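Side-chain contacts in Lmo2349 protein (Listeria monocytogenes, PDB 4GVO), which probably serves as the extracellular solute-binding component of an ABC transporter, capturing L-cystine or related amino acids: residues N128-L133 / I146-Q151; N108-T113 / A165-S170; Q159-R164 / T181-E186. One frame throughout, in Å; residues are numbered along the deposited sequence. Where two conformers were deposited one is given.

Contact 1: residues N128-L133 / I146-Q151; sequences NGALVL and IAYEGQ. With HIS (histidine), chain E.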
ATOM      1  N   ASN A 128      -2.676  -4.102  -5.949  1.00  7.96           N
ATOM      2  CA  ASN A 128      -1.848  -4.193  -7.135  1.00  8.37           C
ATOM      3  C   ASN A 128      -1.070  -5.510  -7.151  1.00  8.27           C
ATOM      4  O   ASN A 128      -0.907  -6.122  -8.203  1.00  9.43           O
ATOM      5  CB  ASN A 128      -0.941  -3.001  -7.252  1.00  8.22           C
ATOM      6  CG  ASN A 128      -0.282  -2.923  -8.623  1.00  9.87           C
ATOM      7  OD1 ASN A 128      -0.983  -3.018  -9.646  1.00 11.28           O
ATOM      8  ND2 ASN A 128       1.036  -2.765  -8.650  1.00 12.09           N
ATOM      9  N   GLY A 129      -0.585  -5.965  -6.020  1.00  8.20           N
ATOM     10  CA  GLY A 129       0.166  -7.205  -5.971  1.00  8.20           C
ATOM     11  C   GLY A 129      -0.668  -8.389  -6.427  1.00  8.57           C
ATOM     12  O   GLY A 129      -0.170  -9.306  -7.072  1.00  8.77           O
ATOM     13  N   ALA A 130      -1.957  -8.399  -6.084  1.00  7.49           N
ATOM     14  CA  ALA A 130      -2.825  -9.451  -6.572  1.00  8.57           C
ATOM     15  C   ALA A 130      -2.889  -9.465  -8.110  1.00  8.41           C
ATOM     16  O   ALA A 130      -2.929 -10.536  -8.703  1.00 10.12           O
ATOM     17  CB  ALA A 130      -4.233  -9.327  -5.939  1.00 10.84           C
ATOM     18  N   LEU A 131      -2.963  -8.296  -8.731  1.00  8.75           N
ATOM     19  CA  LEU A 131      -2.987  -8.167 -10.170  1.00  9.68           C
ATOM     20  C   LEU A 131      -1.680  -8.652 -10.803  1.00  8.62           C
ATOM     21  O   LEU A 131      -1.689  -9.357 -11.814  1.00  9.19           O
ATOM     22  CB  LEU A 131      -3.338  -6.732 -10.571  1.00  9.42           C
ATOM     23  CG  LEU A 131      -3.387  -6.459 -12.071  1.00 10.35           C
ATOM     24  CD1 LEU A 131      -4.514  -7.296 -12.724  1.00 13.48           C
ATOM     25  CD2 LEU A 131      -3.529  -4.978 -12.356  1.00 15.63           C
ATOM     26  N   VAL A 132      -0.566  -8.233 -10.201  1.00  7.53           N
ATOM     27  CA  VAL A 132       0.761  -8.639 -10.651  1.00  8.11           C
ATOM     28  C   VAL A 132       0.821 -10.169 -10.623  1.00  8.82           C
ATOM     29  O   VAL A 132       1.253 -10.795 -11.601  1.00  9.53           O
ATOM     30  CB  VAL A 132       1.835  -7.995  -9.731  1.00  8.53           C
ATOM     31  CG1 VAL A 132       3.206  -8.665  -9.895  1.00 10.78           C
ATOM     32  CG2 VAL A 132       1.898  -6.481  -9.943  1.00 10.24           C
ATOM     33  N   LEU A 133       0.373 -10.807  -9.544  1.00  8.70           N
ATOM     34  CA  LEU A 133       0.349 -12.256  -9.489  1.00  8.21           C
ATOM     35  C   LEU A 133      -0.588 -12.905 -10.517  1.00  8.02           C
ATOM     36  O   LEU A 133      -0.261 -13.909 -11.102  1.00  9.09           O
ATOM     37  CB  LEU A 133      -0.059 -12.739  -8.090  1.00  9.26           C
ATOM     38  CG  LEU A 133       0.923 -12.486  -6.949  1.00 10.80           C
ATOM     39  CD1 LEU A 133       0.161 -12.725  -5.622  1.00 11.59           C
ATOM     40  CD2 LEU A 133       2.188 -13.357  -7.139  1.00 14.24           C
ATOM     41  N   ILE A 146      -4.122 -18.700  -6.690  1.00  9.70           N
ATOM     42  CA  ILE A 146      -4.122 -17.441  -5.990  1.00  9.92           C
ATOM     43  C   ILE A 146      -5.401 -17.408  -5.133  1.00 11.16           C
ATOM     44  O   ILE A 146      -6.520 -17.620  -5.631  1.00 14.95           O
ATOM     45  CB  ILE A 146      -4.094 -16.205  -6.918  1.00 11.06           C
ATOM     46  CG1 ILE A 146      -2.805 -16.166  -7.749  1.00 12.31           C
ATOM     47  CG2 ILE A 146      -4.190 -14.924  -6.110  1.00 12.95           C
ATOM     48  CD1 ILE A 146      -2.773 -15.159  -8.888  1.00 13.66           C
ATOM     49  N   ALA A 147      -5.196 -17.163  -3.851  1.00 11.31           N
ATOM     50  CA  ALA A 147      -6.290 -17.031  -2.891  1.00 11.30           C
ATOM     51  C   ALA A 147      -6.165 -15.717  -2.158  1.00 11.45           C
ATOM     52  O   ALA A 147      -5.126 -15.080  -2.152  1.00 10.58           O
ATOM     53  CB  ALA A 147      -6.249 -18.183  -1.892  1.00 14.39           C
ATOM     54  N   TYR A 148      -7.250 -15.292  -1.529  1.00 11.35           N
ATOM     55  CA  TYR A 148      -7.289 -14.012  -0.848  1.00 12.80           C
ATOM     56  C   TYR A 148      -7.360 -14.201   0.657  1.00 11.77           C
ATOM     57  O   TYR A 148      -8.114 -15.067   1.131  1.00 13.42           O
ATOM     58  CB  TYR A 148      -8.437 -13.154  -1.387  1.00 14.22           C
ATOM     59  CG  TYR A 148      -8.276 -12.924  -2.887  1.00 16.65           C
ATOM     60  CD1 TYR A 148      -7.144 -12.266  -3.367  1.00 16.31           C
ATOM     61  CD2 TYR A 148      -9.212 -13.381  -3.812  1.00 19.48           C
ATOM     62  CE1 TYR A 148      -6.930 -12.088  -4.715  1.00 20.18           C
ATOM     63  CE2 TYR A 148      -9.002 -13.213  -5.184  1.00 26.32           C
ATOM     64  CZ  TYR A 148      -7.864 -12.560  -5.622  1.00 24.10           C
ATOM     65  OH  TYR A 148      -7.644 -12.369  -6.965  1.00 33.25           O
ATOM     66  N   GLU A 149      -6.570 -13.444   1.407  1.00 11.42           N
ATOM     67  CA  GLU A 149      -6.557 -13.598   2.866  1.00 12.22           C
ATOM     68  C   GLU A 149      -7.886 -13.217   3.473  1.00 15.13           C
ATOM     69  O   GLU A 149      -8.644 -12.387   2.951  1.00 14.59           O
ATOM     70  CB  GLU A 149      -5.451 -12.791   3.518  1.00 13.43           C
ATOM     71  CG  GLU A 149      -5.677 -11.289   3.388  1.00 16.08           C
ATOM     72  CD  GLU A 149      -4.679 -10.407   4.129  1.00 18.90           C
ATOM     73  OE1 GLU A 149      -3.972 -10.887   5.060  1.00 19.87           O
ATOM     74  OE2 GLU A 149      -4.631  -9.192   3.773  1.00 21.87           O
ATOM     75  N   GLY A 150      -8.114 -13.805   4.632  1.00 16.23           N
ATOM     76  CA  GLY A 150      -9.164 -13.424   5.542  1.00 14.57           C
ATOM     77  C   GLY A 150      -8.620 -12.798   6.783  1.00 14.78           C
ATOM     78  O   GLY A 150      -7.541 -12.176   6.807  1.00 15.29           O
ATOM     79  N   GLN A 151      -9.375 -12.940   7.851  1.00 14.35           N
ATOM     80  CA  GLN A 151      -9.044 -12.263   9.130  1.00 16.53           C
ATOM     81  C   GLN A 151      -8.510 -13.288  10.137  1.00 16.41           C
ATOM     82  O   GLN A 151      -8.754 -14.491  10.009  1.00 17.97           O
ATOM     83  CB  GLN A 151     -10.290 -11.517   9.668  1.00 16.97           C
ATOM     84  CG  GLN A 151     -10.635 -10.287   8.840  1.00 18.56           C
ATOM     85  CD  GLN A 151     -11.183 -10.595   7.445  1.00 16.41           C
ATOM     86  OE1 GLN A 151     -12.140 -11.340   7.298  1.00 15.77           O
ATOM     87  NE2 GLN A 151     -10.547 -10.069   6.414  1.00 21.14           N
TER
HETATM   88  N   HIS E 703       0.208  -0.868  -2.327  0.60 10.19           N
HETATM   89  CA  HIS E 703      -1.118  -1.549  -2.449  0.60 10.85           C
HETATM   90  C   HIS E 703      -1.808  -1.255  -3.739  0.60 10.65           C
HETATM   91  O   HIS E 703      -1.367  -0.345  -4.456  0.60 11.19           O
HETATM   92  CB  HIS E 703      -2.017  -1.155  -1.291  0.60 11.26           C
HETATM   93  CG  HIS E 703      -1.808  -2.018  -0.084  0.60 15.00           C
HETATM   94  ND1 HIS E 703      -0.632  -2.044   0.560  0.60 17.47           N
HETATM   95  CD2 HIS E 703      -2.639  -2.965   0.560  0.60 15.57           C
HETATM   96  CE1 HIS E 703      -0.709  -2.949   1.570  0.60 16.70           C
HETATM   97  NE2 HIS E 703      -1.942  -3.476   1.570  0.60 17.54           N
HETATM   98  OXT HIS E 703      -2.802  -1.940  -4.077  0.60 10.92           O
HETATM   99  O   HOH W   1      -5.537 -11.973  -8.282  1.00 25.07           O
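Ile-146 holds CG1 beside its backbone N (chi1 -63°) and then extends, which carries CD1 to the base of Leu-133, at its CB and carbonyl carbon. This methyl lies 3.7 Å from Leu-133 CB. It is slightly closer, 3.5 Å, to Leu-133 C, so it meets the backbone of the helix as well as the side chain. Tyr-148 has a similar first torsion (chi1 -59°), and its ring swings back to the helix one turn nearer the start. There Ala-130 CB approaches the ring at its edge, near the ring plane, 4.0 Å from Tyr-148 CE1.

No direct hydrogen bond joins the two segments. A water probably links two of their polar groups. It donates to Ala-130 O over 3.0 Å, while its 2.5 Å distance to Tyr-148 OH is unusually short and so somewhat doubtful. The touch at the ring edge and the probable water bridge thus involve the same two residues.

The contact belongs to a beta-alpha-beta unit in which strands 120-123 and 145-148 run parallel and helix 128-139 connects them. Ala-130 also packs on Thr-123, and Leu-133 on Val-121.

Asn-128, at the start of the helix, belongs to the ligand pocket. Its N donates to OXT of the bound histidine over 2.9 Å, with an N-H...O angle of 164°. Arg-83 NH1 hydrogen-bonds the same ligand. The OXT of S-oxy cysteine, also found in this pocket, accepts from Asn-128 N too. Asn-128 ND2 hydrogen-bonds Glu-78 OE1.

The chemistry divides along the helix: alkyl groups, and probably one water, meet the strand, while its N-terminal end meets a carboxylate, whose negative charge the helix dipole probably helps to stabilise.

Contact 2: residues N108-T113 / A165-S170; sequences NSINST and ADATIS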
ATOM      1  N   ASN A 108      13.187 -22.064   1.472  1.00 10.16           N
ATOM      2  CA  ASN A 108      14.085 -21.765   0.375  1.00  8.96           C
ATOM      3  C   ASN A 108      13.689 -22.438  -0.932  1.00 10.06           C
ATOM      4  O   ASN A 108      14.478 -22.505  -1.883  1.00 11.10           O
ATOM      5  CB  ASN A 108      15.491 -22.141   0.785  1.00 10.24           C
ATOM      6  CG  ASN A 108      15.960 -21.286   1.956  1.00 11.27           C
ATOM      7  OD1 ASN A 108      16.024 -20.070   1.814  1.00 13.92           O
ATOM      8  ND2 ASN A 108      16.279 -21.907   3.097  1.00 13.05           N
ATOM      9  N   SER A 109      12.445 -22.906  -0.987  1.00  8.75           N
ATOM     10  CA  SER A 109      11.997 -23.645  -2.164  1.00  9.15           C
ATOM     11  C   SER A 109      11.545 -22.782  -3.330  1.00  9.28           C
ATOM     12  O   SER A 109      11.397 -23.260  -4.462  1.00 10.70           O
ATOM     13  CB  SER A 109      10.920 -24.638  -1.786  1.00  9.69           C
ATOM     14  OG  SER A 109       9.673 -24.026  -1.484  1.00  9.12           O
ATOM     15  N   ILE A 110      11.371 -21.488  -3.064  1.00  9.21           N
ATOM     16  CA  ILE A 110      10.833 -20.550  -4.072  1.00  9.24           C
ATOM     17  C   ILE A 110      11.804 -19.363  -4.283  1.00  9.43           C
ATOM     18  O   ILE A 110      12.213 -18.709  -3.332  1.00 10.55           O
ATOM     19  CB  ILE A 110       9.471 -19.990  -3.576  1.00  9.17           C
ATOM     20  CG1 ILE A 110       8.441 -21.079  -3.497  1.00 10.00           C
ATOM     21  CG2 ILE A 110       8.985 -18.852  -4.451  1.00 11.27           C
ATOM     22  CD1 ILE A 110       7.234 -20.813  -2.601  1.00 10.30           C
ATOM     23  N   ASN A 111      12.166 -19.142  -5.536  1.00 10.67           N
ATOM     24  CA  ASN A 111      12.873 -17.959  -5.950  1.00 11.35           C
ATOM     25  C   ASN A 111      12.125 -17.342  -7.114  1.00 11.77           C
ATOM     26  O   ASN A 111      11.552 -16.288  -6.956  1.00 13.95           O
ATOM     27  CB  ASN A 111      14.357 -18.259  -6.234  1.00 12.81           C
ATOM     28  CG  ASN A 111      15.131 -16.976  -6.457  1.00 17.39           C
ATOM     29  OD1 ASN A 111      14.891 -16.297  -7.419  1.00 16.12           O
ATOM     30  ND2 ASN A 111      15.889 -16.553  -5.448  1.00 21.67           N
ATOM     31  N   SER A 112      12.106 -17.987  -8.267  1.00 11.71           N
ATOM     32  CA  SER A 112      11.325 -17.553  -9.411  1.00 10.79           C
ATOM     33  C   SER A 112       9.840 -17.805  -9.159  1.00  9.46           C
ATOM     34  O   SER A 112       9.455 -18.738  -8.459  1.00 11.41           O
ATOM     35  CB  SER A 112      11.716 -18.420 -10.603  1.00 13.87           C
ATOM     36  OG  SER A 112      10.976 -18.116 -11.769  1.00 15.80           O
ATOM     37  N   THR A 113       8.986 -17.043  -9.859  1.00 10.49           N
ATOM     38  CA  THR A 113       7.574 -17.389  -9.908  1.00  9.88           C
ATOM     39  C   THR A 113       7.337 -18.758 -10.538  1.00  9.74           C
ATOM     40  O   THR A 113       6.304 -19.378 -10.313  1.00  8.92           O
ATOM     41  CB  THR A 113       6.718 -16.349 -10.603  1.00 10.36           C
ATOM     42  OG1 THR A 113       7.223 -16.176 -11.913  1.00 10.45           O
ATOM     43  CG2 THR A 113       6.792 -14.992  -9.864  1.00 12.63           C
ATOM     44  N   ALA A 165      -0.635 -21.457   2.873  1.00 10.28           N
ATOM     45  CA  ALA A 165      -0.111 -20.692   1.744  1.00 10.59           C
ATOM     46  C   ALA A 165       1.389 -20.937   1.674  1.00  9.31           C
ATOM     47  O   ALA A 165       2.046 -20.966   2.703  1.00 10.94           O
ATOM     48  CB  ALA A 165      -0.380 -19.198   1.889  1.00 11.01           C
ATOM     49  N   ASP A 166       1.935 -21.041   0.456  1.00  8.88           N
ATOM     50  CA  ASP A 166       3.366 -21.178   0.229  1.00  9.19           C
ATOM     51  C   ASP A 166       4.081 -19.815   0.141  1.00 10.01           C
ATOM     52  O   ASP A 166       5.258 -19.699   0.458  1.00  9.63           O
ATOM     53  CB  ASP A 166       3.553 -21.950  -1.057  1.00  9.01           C
ATOM     54  CG  ASP A 166       3.045 -23.383  -0.947  1.00 10.74           C
ATOM     55  OD1 ASP A 166       3.780 -24.199  -0.347  1.00 13.76           O
ATOM     56  OD2 ASP A 166       1.913 -23.647  -1.433  1.00 13.07           O
ATOM     57  N   ALA A 167       3.364 -18.793  -0.321  1.00  8.66           N
ATOM     58  CA  ALA A 167       3.938 -17.469  -0.556  1.00  8.49           C
ATOM     59  C   ALA A 167       2.865 -16.423  -0.543  1.00  7.94           C
ATOM     60  O   ALA A 167       1.675 -16.750  -0.658  1.00  9.63           O
ATOM     61  CB  ALA A 167       4.694 -17.393  -1.908  1.00  9.47           C
ATOM     62  N   THR A 168       3.315 -15.184  -0.346  1.00  8.02           N
ATOM     63  CA  THR A 168       2.494 -14.005  -0.599  1.00  8.08           C
ATOM     64  C   THR A 168       3.331 -13.063  -1.488  1.00  8.16           C
ATOM     65  O   THR A 168       4.385 -13.457  -2.009  1.00  8.37           O
ATOM     66  CB  THR A 168       2.056 -13.338   0.729  1.00 10.06           C
ATOM     67  OG1 THR A 168       1.124 -12.282   0.448  1.00 10.65           O
ATOM     68  CG2 THR A 168       3.210 -12.795   1.535  1.00 12.07           C
ATOM     69  N   ILE A 169       2.857 -11.824  -1.644  1.00  7.50           N
ATOM     70  CA  ILE A 169       3.592 -10.778  -2.349  1.00  8.50           C
ATOM     71  C   ILE A 169       3.572  -9.542  -1.467  1.00  9.38           C
ATOM     72  O   ILE A 169       2.532  -9.190  -0.909  1.00 10.55           O
ATOM     73  CB  ILE A 169       3.047 -10.551  -3.763  1.00  8.29           C
ATOM     74  CG1 ILE A 169       3.994  -9.647  -4.576  1.00  9.34           C
ATOM     75  CG2 ILE A 169       1.577 -10.091  -3.812  1.00 10.00           C
ATOM     76  CD1 ILE A 169       3.631  -9.598  -6.039  1.00 10.67           C
ATOM     77  N   SER A 170       4.746  -8.958  -1.241  1.00  8.94           N
ATOM     78  CA  SER A 170       4.862  -7.839  -0.315  1.00  8.43           C
ATOM     79  C   SER A 170       6.059  -6.965  -0.630  1.00  8.59           C
ATOM     80  O   SER A 170       6.702  -7.164  -1.673  1.00  8.40           O
ATOM     81  CB  SER A 170       4.888  -8.286   1.173  1.00 11.34           C
ATOM     82  OG  SER A 170       4.533  -7.151   2.024  1.00 12.83           O
TER
HETATM   83  O   HOH W   2       6.546 -23.919  -0.285  1.00 11.53           O
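Ile-110 reaches from its loop to Asp-166 and Ala-167. Its CB points toward segment 165-170. From CB, the CG1 branch leaves beside the backbone N (chi1 -66°) and extends, and this brings CD1 to the other segment. CB, CG1 and CG2 stay beyond contact distance of 165-170, and the terminal methyl does all the touching. It lies 3.8 Å from Asp-166 O and 4.2 Å from Asp-166 CB. On Ala-167 it meets the CB methyl at 4.3 Å, a loose apolar touch. The Ile-110 and Asp-166 side chains cross at about a right angle.

The polar part runs through a water. It donates to Asp-166 OD1 over 2.8 Å and, weakly, to Ser-109 OG over 3.4 Å. The stronger partner of the carboxylate is the backbone: Asp-166 OD2 accepts from Arg-120 N, at the start of strand 120-123.

Ile-110 thus packs the connection between strands 95-104 and 120-123 against the residues just before strand 168-170. Leu-101 of strand 95-104 and Leu-116 of the same connection also pack on it. Ala-167 in turn touches Val-103 and Leu-116, while helix 156-162 lies against Ala-165 and Thr-168, which flank Asp-166 and Ala-167.

Contact 3: residues Q159-R164 / T181-E186; sequences QLKTGR and TSAIKE
This is a mainly apolar contact between the last turn of helix 156-162 and the loop that leads from helix 172-180 into strand 186-189. No hydrogen bond crosses it. Lys-161 and Ile-184 carry most of it, and their side chains cross at about a right angle. The lysine stretches from its helix with CG anti to the backbone N (chi1 -176°), and its alkyl chain passes over the CG1 and CD1 of Ile-184. Lys-161 CB lies 3.9 Å from Ile-184 CG1. Lys-161 CD comes tighter, 3.5 Å from the same CG1, but two conformers were deposited for this lysine, so the close approach is uncertain.

Deeper in, Leu-160 CD1 rests against the carboxylate of Glu-186, 3.6 Å from OE2. That oxygen also takes a weak hydrogen bond from Gln-178 NE2.

Each segment has an ST turn. Thr-162 OG1 accepts from Arg-164 N, spanning Gly-163, the first residue to leave helical angles, with positive phi. Ser-182 OG accepts from Ile-184 N over 3.0 Å, which probably helps to fix the backbone at Ile-184. Lys-185 NZ turns back to Ser-182 O, 3.1 Å away, and to Asn-179 O.

The lysine contributes its alkyl chain, whereas the glutamate meets a leucine methyl with its carboxylate; no charge is paired across the contact.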
ATOM      1  N   GLN A 159      -1.565 -17.894   7.377  1.00 12.92           N
ATOM      2  CA  GLN A 159      -1.602 -18.916   6.389  1.00 10.51           C
ATOM      3  C   GLN A 159      -0.183 -19.289   5.933  1.00 10.82           C
ATOM      4  O   GLN A 159       0.059 -20.475   5.642  1.00 11.24           O
ATOM      5  CB  GLN A 159      -2.471 -18.540   5.195  1.00 11.99           C
ATOM      6  CG  GLN A 159      -3.917 -18.295   5.546  1.00 12.38           C
ATOM      7  CD  GLN A 159      -4.864 -18.458   4.390  1.00 11.17           C
ATOM      8  OE1 GLN A 159      -4.644 -19.332   3.519  1.00 13.51           O
ATOM      9  NE2 GLN A 159      -5.930 -17.635   4.354  1.00 13.49           N
ATOM     10  N   LEU A 160       0.768 -18.352   5.974  1.00 11.35           N
ATOM     11  CA  LEU A 160       2.173 -18.761   5.707  1.00 11.58           C
ATOM     12  C   LEU A 160       2.713 -19.640   6.845  1.00 12.38           C
ATOM     13  O   LEU A 160       3.377 -20.639   6.618  1.00 13.51           O
ATOM     14  CB  LEU A 160       3.079 -17.545   5.561  1.00 12.23           C
ATOM     15  CG  LEU A 160       2.866 -16.720   4.280  1.00 11.73           C
ATOM     16  CD1 LEU A 160       3.658 -15.420   4.370  1.00 13.48           C
ATOM     17  CD2 LEU A 160       3.201 -17.507   3.027  1.00 12.46           C
ATOM     18  N   LYS A 161       2.383 -19.261   8.082  1.00 12.53           N
ATOM     19  CA  LYS A 161       2.859 -19.982   9.275  0.70 16.21           C
ATOM     20  C   LYS A 161       2.495 -21.453   9.200  1.00 15.45           C
ATOM     21  O   LYS A 161       3.313 -22.309   9.499  1.00 21.07           O
ATOM     22  CB  LYS A 161       2.230 -19.382  10.544  0.70 17.20           C
ATOM     23  CG  LYS A 161       2.714 -19.981  11.857  0.70 23.08           C
ATOM     24  CD  LYS A 161       2.053 -19.322  13.086  0.70 30.01           C
ATOM     25  CE  LYS A 161       2.635 -19.821  14.414  0.70 29.87           C
ATOM     26  NZ  LYS A 161       2.829 -18.803  15.508  0.70 34.75           N
ATOM     27  N   THR A 162       1.224 -21.728   8.883  1.00 16.64           N
ATOM     28  CA  THR A 162       0.721 -23.098   8.858  1.00 20.47           C
ATOM     29  C   THR A 162       1.052 -23.880   7.615  1.00 18.20           C
ATOM     30  O   THR A 162       0.830 -25.091   7.581  1.00 25.07           O
ATOM     31  CB  THR A 162      -0.812 -23.161   8.990  1.00 23.66           C
ATOM     32  OG1 THR A 162      -1.409 -22.513   7.873  1.00 22.56           O
ATOM     33  CG2 THR A 162      -1.269 -22.477  10.236  1.00 23.17           C
ATOM     34  N   GLY A 163       1.580 -23.210   6.583  1.00 14.49           N
ATOM     35  CA  GLY A 163       1.812 -23.835   5.322  1.00 13.24           C
ATOM     36  C   GLY A 163       0.599 -23.893   4.403  1.00 14.42           C
ATOM     37  O   GLY A 163       0.684 -24.407   3.308  1.00 16.51           O
ATOM     38  N   ARG A 164      -0.529 -23.345   4.822  1.00 13.93           N
ATOM     39  CA  ARG A 164      -1.712 -23.315   3.958  0.60 14.59           C
ATOM     40  C   ARG A 164      -1.442 -22.499   2.719  1.00 11.78           C
ATOM     41  O   ARG A 164      -1.994 -22.770   1.659  1.00 12.90           O
ATOM     42  CB  ARG A 164      -2.940 -22.688   4.657  0.60 17.27           C
ATOM     43  CG  ARG A 164      -3.571 -23.496   5.749  0.60 18.06           C
ATOM     44  CD  ARG A 164      -4.496 -22.625   6.569  0.60 18.53           C
ATOM     45  NE  ARG A 164      -5.656 -22.253   5.802  0.60 14.29           N
ATOM     46  CZ  ARG A 164      -6.523 -21.301   6.168  0.60 18.93           C
ATOM     47  NH1 ARG A 164      -6.338 -20.565   7.272  0.60 16.70           N
ATOM     48  NH2 ARG A 164      -7.585 -21.039   5.404  0.60 20.78           N
ATOM     49  N   THR A 181       8.000  -7.717  15.627  1.00 11.41           N
ATOM     50  CA  THR A 181       7.196  -8.099  16.757  1.00 11.84           C
ATOM     51  C   THR A 181       6.430  -9.399  16.579  1.00 14.49           C
ATOM     52  O   THR A 181       5.505  -9.706  17.360  1.00 18.22           O
ATOM     53  CB  THR A 181       6.210  -6.971  17.114  1.00 14.30           C
ATOM     54  OG1 THR A 181       5.509  -6.563  15.920  1.00 15.90           O
ATOM     55  CG2 THR A 181       6.978  -5.777  17.728  1.00 16.19           C
ATOM     56  N   SER A 182       6.807 -10.187  15.590  1.00 17.32           N
ATOM     57  CA  SER A 182       5.977 -11.326  15.241  1.00 17.17           C
ATOM     58  C   SER A 182       6.761 -12.589  15.481  1.00 16.28           C
ATOM     59  O   SER A 182       7.974 -12.624  15.308  1.00 17.77           O
ATOM     60  CB  SER A 182       5.504 -11.217  13.751  1.00 17.29           C
ATOM     61  OG  SER A 182       4.698 -12.336  13.442  1.00 23.60           O
ATOM     62  N   ALA A 183       6.076 -13.651  15.886  1.00 16.76           N
ATOM     63  CA  ALA A 183       6.654 -15.004  15.878  1.00 17.90           C
ATOM     64  C   ALA A 183       6.790 -15.551  14.462  1.00 18.40           C
ATOM     65  O   ALA A 183       7.672 -16.369  14.210  1.00 19.23           O
ATOM     66  CB  ALA A 183       5.815 -15.955  16.740  1.00 21.15           C
ATOM     67  N   ILE A 184       5.949 -15.073  13.532  1.00 14.35           N
ATOM     68  CA  ILE A 184       5.974 -15.569  12.165  1.00 14.74           C
ATOM     69  C   ILE A 184       6.955 -14.653  11.428  1.00 14.80           C
ATOM     70  O   ILE A 184       6.625 -13.484  11.168  1.00 20.48           O
ATOM     71  CB  ILE A 184       4.562 -15.517  11.491  1.00 16.85           C
ATOM     72  CG1 ILE A 184       3.509 -16.236  12.370  1.00 19.73           C
ATOM     73  CG2 ILE A 184       4.637 -16.042  10.026  1.00 19.07           C
ATOM     74  CD1 ILE A 184       2.070 -15.793  12.090  1.00 22.91           C
ATOM     75  N   LYS A 185       8.137 -15.148  11.096  1.00 14.08           N
ATOM     76  CA  LYS A 185       9.113 -14.343  10.301  1.00 12.60           C
ATOM     77  C   LYS A 185       8.954 -14.621   8.826  1.00 13.43           C
ATOM     78  O   LYS A 185       8.957 -15.778   8.383  1.00 15.48           O
ATOM     79  CB  LYS A 185      10.544 -14.665  10.728  1.00 14.72           C
ATOM     80  CG  LYS A 185      10.838 -14.521  12.208  1.00 19.21           C
ATOM     81  CD  LYS A 185      10.597 -13.122  12.766  1.00 22.48           C
ATOM     82  CE  LYS A 185      11.036 -13.116  14.236  1.00 22.72           C
ATOM     83  NZ  LYS A 185      10.889 -11.779  14.858  1.00 22.80           N
ATOM     84  N   GLU A 186       8.857 -13.542   8.067  1.00 13.06           N
ATOM     85  CA  GLU A 186       8.754 -13.596   6.620  1.00 11.91           C
ATOM     86  C   GLU A 186      10.002 -13.040   6.008  1.00 10.18           C
ATOM     87  O   GLU A 186      10.778 -12.312   6.632  1.00 12.01           O
ATOM     88  CB  GLU A 186       7.583 -12.759   6.166  1.00 15.37           C
ATOM     89  CG  GLU A 186       6.247 -13.312   6.626  1.00 17.65           C
ATOM     90  CD  GLU A 186       5.070 -12.446   6.229  1.00 21.92           C
ATOM     91  OE1 GLU A 186       5.270 -11.468   5.495  1.00 30.05           O
ATOM     92  OE2 GLU A 186       3.939 -12.673   6.731  1.00 23.52           O
TER

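In the fold
Along the chain, contact 1 is nested inside the loop closed by contact 2, whereas contacts 2 and 3 interlock because their segments alternate. The centres of contacts 1 and 2, and of 2 and 3, are about 13 Å apart; those of 1 and 3 about 16 Å. Contact 2 touches both of the others: Ile-169 packs on Val-132 and Leu-133 of contact 1, and Leu-160 of contact 3 packs against the 165-167 backbone. All three probably lie in one lobe of the two-lobed solute-binding fold, built around strands 95-104 and 168-170. Of the three, contact 1 reaches the ligand, through Asn-128.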